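PDB 5F3X: ankyrin repeat and SAM domain-containing protein 4B, which probably serves as a scaffold of the brush-border microvillar adhesion complex, binding partners through its SAM domain and C-terminal PDZ-binding motif. Local coordinates for residues Cys41-Glu44 against Asp45-Ile49; Gln32-Leu35 against Glu36-Leu39. All coordinates share one frame; numbering follows the deposited sequence.

Interaction 1 (Cys41-Glu44 against Asp45-Ile49); sequences CSDE and DLQNI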
loop_
_atom_site.group_PDB
_atom_site.type_symbol
_atom_site.label_atom_id
_atom_site.label_comp_id
_atom_site.label_asym_id
_atom_site.label_seq_id
_atom_site.Cartn_x
_atom_site.Cartn_y
_atom_site.Cartn_z
ATOM N N CYS B 41 -26.499 -10.933 -0.540
ATOM C CA CYS B 41 -27.815 -10.379 -0.251
ATOM C C CYS B 41 -28.422 -9.686 -1.465
ATOM O O CYS B 41 -27.736 -8.985 -2.229
ATOM C CB CYS B 41 -27.746 -9.398 0.920
ATOM S SG CYS B 41 -27.633 -10.234 2.502
ATOM N N SER B 42 -29.717 -9.885 -1.628
ATOM C CA SER B 42 -30.454 -9.210 -2.675
ATOM C C SER B 42 -31.195 -8.016 -2.099
ATOM O O SER B 42 -31.328 -7.856 -0.877
ATOM C CB SER B 42 -31.462 -10.163 -3.300
ATOM O OG SER B 42 -32.444 -10.431 -2.317
ATOM N N ASP B 43 -31.784 -7.231 -3.008
ATOM C CA ASP B 43 -32.722 -6.222 -2.553
ATOM C C ASP B 43 -33.785 -6.838 -1.646
ATOM O O ASP B 43 -34.136 -6.257 -0.605
ATOM C CB ASP B 43 -33.357 -5.513 -3.746
ATOM C CG ASP B 43 -34.224 -4.348 -3.320
ATOM O OD1 ASP B 43 -33.661 -3.280 -3.006
ATOM O OD2 ASP B 43 -35.462 -4.498 -3.269
ATOM N N GLU B 44 -34.293 -8.036 -1.994
ATOM C CA GLU B 44 -35.356 -8.570 -1.145
ATOM C C GLU B 44 -34.812 -9.098 0.183
ATOM O O GLU B 44 -35.487 -8.978 1.211
ATOM C CB GLU B 44 -36.170 -9.652 -1.856
ATOM C CG GLU B 44 -37.326 -10.168 -0.960
ATOM C CD GLU B 44 -38.112 -11.335 -1.578
ATOM O OE1 GLU B 44 -37.586 -11.984 -2.517
ATOM O OE2 GLU B 44 -39.246 -11.618 -1.110
ATOM N N ASP B 45 -33.593 -9.642 0.197
ATOM C CA ASP B 45 -32.965 -9.999 1.466
ATOM C C ASP B 45 -32.908 -8.796 2.407
ATOM O O ASP B 45 -33.230 -8.906 3.598
ATOM C CB ASP B 45 -31.562 -10.549 1.212
ATOM C CG ASP B 45 -31.577 -11.970 0.687
ATOM O OD1 ASP B 45 -32.261 -12.827 1.289
ATOM O OD2 ASP B 45 -30.916 -12.228 -0.343
ATOM N N LEU B 46 -32.519 -7.627 1.878
ATOM C CA LEU B 46 -32.365 -6.456 2.731
ATOM C C LEU B 46 -33.704 -5.840 3.109
ATOM O O LEU B 46 -33.802 -5.163 4.143
ATOM C CB LEU B 46 -31.474 -5.416 2.051
ATOM C CG LEU B 46 -30.042 -5.887 1.770
ATOM C CD1 LEU B 46 -29.300 -4.905 0.894
ATOM C CD2 LEU B 46 -29.293 -6.196 3.078
ATOM N N GLN B 47 -34.735 -6.029 2.275
ATOM C CA GLN B 47 -36.091 -5.685 2.688
ATOM C C GLN B 47 -36.556 -6.560 3.841
ATOM O O GLN B 47 -37.361 -6.121 4.665
ATOM C CB GLN B 47 -37.068 -5.851 1.533
ATOM C CG GLN B 47 -37.344 -4.628 0.706
ATOM C CD GLN B 47 -38.393 -4.909 -0.360
ATOM O OE1 GLN B 47 -39.568 -4.609 -0.172
ATOM N NE2 GLN B 47 -37.974 -5.498 -1.475
ATOM N N ASN B 48 -36.081 -7.804 3.906
ATOM C CA ASN B 48 -36.545 -8.689 4.965
ATOM C C ASN B 48 -36.070 -8.222 6.338
ATOM O O ASN B 48 -36.784 -8.403 7.331
ATOM C CB ASN B 48 -36.117 -10.126 4.670
ATOM C CG ASN B 48 -37.006 -10.789 3.620
ATOM O OD1 ASN B 48 -38.155 -10.386 3.424
ATOM N ND2 ASN B 48 -36.482 -11.811 2.950
ATOM N N ILE B 49 -34.905 -7.585 6.414
ATOM C CA ILE B 49 -34.413 -7.063 7.684
ATOM C C ILE B 49 -34.810 -5.605 7.842
ATOM O O ILE B 49 -34.211 -4.882 8.643
ATOM C CB ILE B 49 -32.900 -7.276 7.863
ATOM C CG1 ILE B 49 -32.104 -6.666 6.707
ATOM C CG2 ILE B 49 -32.618 -8.776 8.041
ATOM C CD1 ILE B 49 -30.612 -6.647 6.935
#
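S42 and D45 lock together by reciprocal side-chain-to-backbone bonds that satisfy the definition of a capping box at the start of helix 43-48. S42 OG accepts from D45 N at 2.9 Å, an almost straight bond (168° at the hydrogen). In return S42 N donates to D45 OD2, also at 2.9 Å, through the lone pair that faces away from OD1. A weak bond from S42 OG to D45 OD2 (3.1 Å) gives the carboxylate oxygen its second contact with the serine. The serine torsion explains the reach: with chi1 at 68°, OG sits between the backbone N and the carbonyl carbon and faces into the first turn.

Just outside the box, C41 CB meets L46 CD2 at 4.2 Å, in the positions of a hydrophobic staple, the residue before the N-cap against the fourth residue after it. L46 N bonds to S42 O at 3.0 Å, and L46 itself packs on R56 and L60, seating short helix 43-48 on the long C-terminal helix 53-71 of the SAM domain. D43, the first residue of the helix, takes a weak bond on OD2 from NE2 of Q47, one turn further on (3.2 Å), the carboxylate and amide planes being 50° apart. D43's stronger partner is R56, whose NE makes a salt bridge to OD1.

The D45 carboxylate thus lies where the helix dipole would probably favour its negative charge.

Interaction 2 (Gln32-Leu35 against Glu36-Leu39); sequences QIDL and EALL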
loop_
_atom_site.group_PDB
_atom_site.type_symbol
_atom_site.label_atom_id
_atom_site.label_comp_id
_atom_site.label_asym_id
_atom_site.label_seq_id
_atom_site.Cartn_x
_atom_site.Cartn_y
_atom_site.Cartn_z
ATOM N N GLN B 32 -26.070 -11.808 11.935
ATOM C CA GLN B 32 -24.851 -12.583 11.670
ATOM C C GLN B 32 -24.420 -12.448 10.218
ATOM O O GLN B 32 -24.044 -13.413 9.559
ATOM C CB GLN B 32 -25.017 -14.049 12.078
ATOM C CG GLN B 32 -24.998 -14.217 13.589
ATOM C CD GLN B 32 -25.249 -15.644 14.033
ATOM O OE1 GLN B 32 -24.753 -16.601 13.427
ATOM N NE2 GLN B 32 -26.017 -15.797 15.113
ATOM N N ILE B 33 -24.424 -11.213 9.745
ATOM C CA ILE B 33 -24.071 -10.892 8.370
ATOM C C ILE B 33 -22.645 -10.363 8.373
ATOM O O ILE B 33 -22.407 -9.193 8.688
ATOM C CB ILE B 33 -25.034 -9.854 7.795
ATOM C CG1 ILE B 33 -26.472 -10.361 7.928
ATOM C CG2 ILE B 33 -24.661 -9.511 6.355
ATOM C CD1 ILE B 33 -27.508 -9.382 7.413
ATOM N N ASP B 34 -21.692 -11.185 7.955
ATOM C CA ASP B 34 -20.362 -10.647 7.718
ATOM C C ASP B 34 -20.341 -10.046 6.313
ATOM O O ASP B 34 -21.358 -10.034 5.611
ATOM C CB ASP B 34 -19.295 -11.719 7.935
ATOM C CG ASP B 34 -19.640 -13.054 7.274
ATOM O OD1 ASP B 34 -20.564 -13.089 6.430
ATOM O OD2 ASP B 34 -18.964 -14.071 7.588
ATOM N N LEU B 35 -19.195 -9.503 5.888
ATOM C CA LEU B 35 -19.156 -8.960 4.534
ATOM C C LEU B 35 -19.342 -10.071 3.511
ATOM O O LEU B 35 -19.903 -9.838 2.435
ATOM C CB LEU B 35 -17.861 -8.187 4.303
ATOM C CG LEU B 35 -17.455 -7.689 2.914
ATOM C CD1 LEU B 35 -16.431 -6.551 2.969
ATOM C CD2 LEU B 35 -16.855 -8.850 2.113
ATOM N N GLU B 36 -18.884 -11.281 3.833
ATOM C CA GLU B 36 -19.138 -12.425 2.972
ATOM C C GLU B 36 -20.625 -12.574 2.699
ATOM O O GLU B 36 -21.049 -12.658 1.546
ATOM C CB GLU B 36 -18.587 -13.691 3.623
ATOM C CG GLU B 36 -19.140 -14.985 3.071
ATOM C CD GLU B 36 -18.235 -16.185 3.341
ATOM O OE1 GLU B 36 -18.657 -17.339 3.058
ATOM O OE2 GLU B 36 -17.093 -15.980 3.835
ATOM N N ALA B 37 -21.429 -12.615 3.765
ATOM C CA ALA B 37 -22.856 -12.814 3.619
ATOM C C ALA B 37 -23.520 -11.604 2.982
ATOM O O ALA B 37 -24.488 -11.758 2.220
ATOM C CB ALA B 37 -23.486 -13.111 4.978
ATOM N N LEU B 38 -23.011 -10.404 3.271
ATOM C CA LEU B 38 -23.610 -9.193 2.724
ATOM C C LEU B 38 -23.640 -9.237 1.199
ATOM O O LEU B 38 -24.670 -8.924 0.583
ATOM C CB LEU B 38 -22.850 -7.966 3.223
ATOM C CG LEU B 38 -23.456 -6.649 2.759
ATOM C CD1 LEU B 38 -24.944 -6.628 3.146
ATOM C CD2 LEU B 38 -22.673 -5.447 3.315
ATOM N N LEU B 39 -22.531 -9.658 0.571
ATOM C CA LEU B 39 -22.483 -9.708 -0.887
ATOM C C LEU B 39 -23.412 -10.772 -1.466
ATOM O O LEU B 39 -23.726 -10.713 -2.656
ATOM C CB LEU B 39 -21.050 -9.943 -1.384
ATOM C CG LEU B 39 -19.926 -9.041 -0.833
ATOM C CD1 LEU B 39 -18.668 -9.152 -1.661
ATOM C CD2 LEU B 39 -20.357 -7.594 -0.720
#
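D34 and L35 hand their carbonyls to the first turn of helix 35-39, L38 N donating to D34 O at 2.9 Å and L39 N to L35 O at 3.2 Å. The approach is extended, I33 and D34 lying outside helical backbone geometry. Before them, Q32 closes helix 25-30 in a Schellman motif.

The side chain of D34 caps the new helix. A37 N donates to D34 OD1 at 2.8 Å, meeting the oxygen on its anti side, 31° out of the carboxylate plane. A chi1 of 46° folds the carboxylate back over the turn instead of letting it project away from it. Next to it E36 runs in the same direction, the two carboxylate planes only 20° apart and D34 OD2 lying 4.6 Å from E36 OE2.

Apolar contacts flank the cap. I33 sends CG2, the methyl anti to its backbone N, against L38 CB at 3.9 Å and A37 CB at 4.0 Å; the I33-L38 pair forms a hydrophobic staple across the capping residue. One turn apart along the helix, L35 CD2 touches L39 CD1 at 4.2 Å, their chains set at a slant to each other. L38 is buried, and all three leucines touch neighbouring helices of the SAM bundle: L35 and L38 pack on L12 of helix 11-18, while L38 and L39 reach I63 of helix 53-71.

D34 thus supplies an acceptor for A37 N, an amide of the first turn with no preceding turn to bond to, and the like charge of E36 beside it is probably offset in part by the helix dipole.

Interactions 1 and 2 form successive helix starts, 35-39 and then 43-48, with their centres about 12 Å apart. They meet directly where I49 CD1 packs against I33 CD1 at 4.2 Å, so the end of the later segment returns to the loop that opens the earlier helix. Both use an N-cap side chain with residues in hydrophobic-staple positions; only interaction 1 adds the reciprocal bond of a capping box. Both contacts lean on helix 53-71, at different points along it. Interaction 2 lies nearer the chain's centre (about 9 Å, centre to centre) than interaction 1 (about 13 Å).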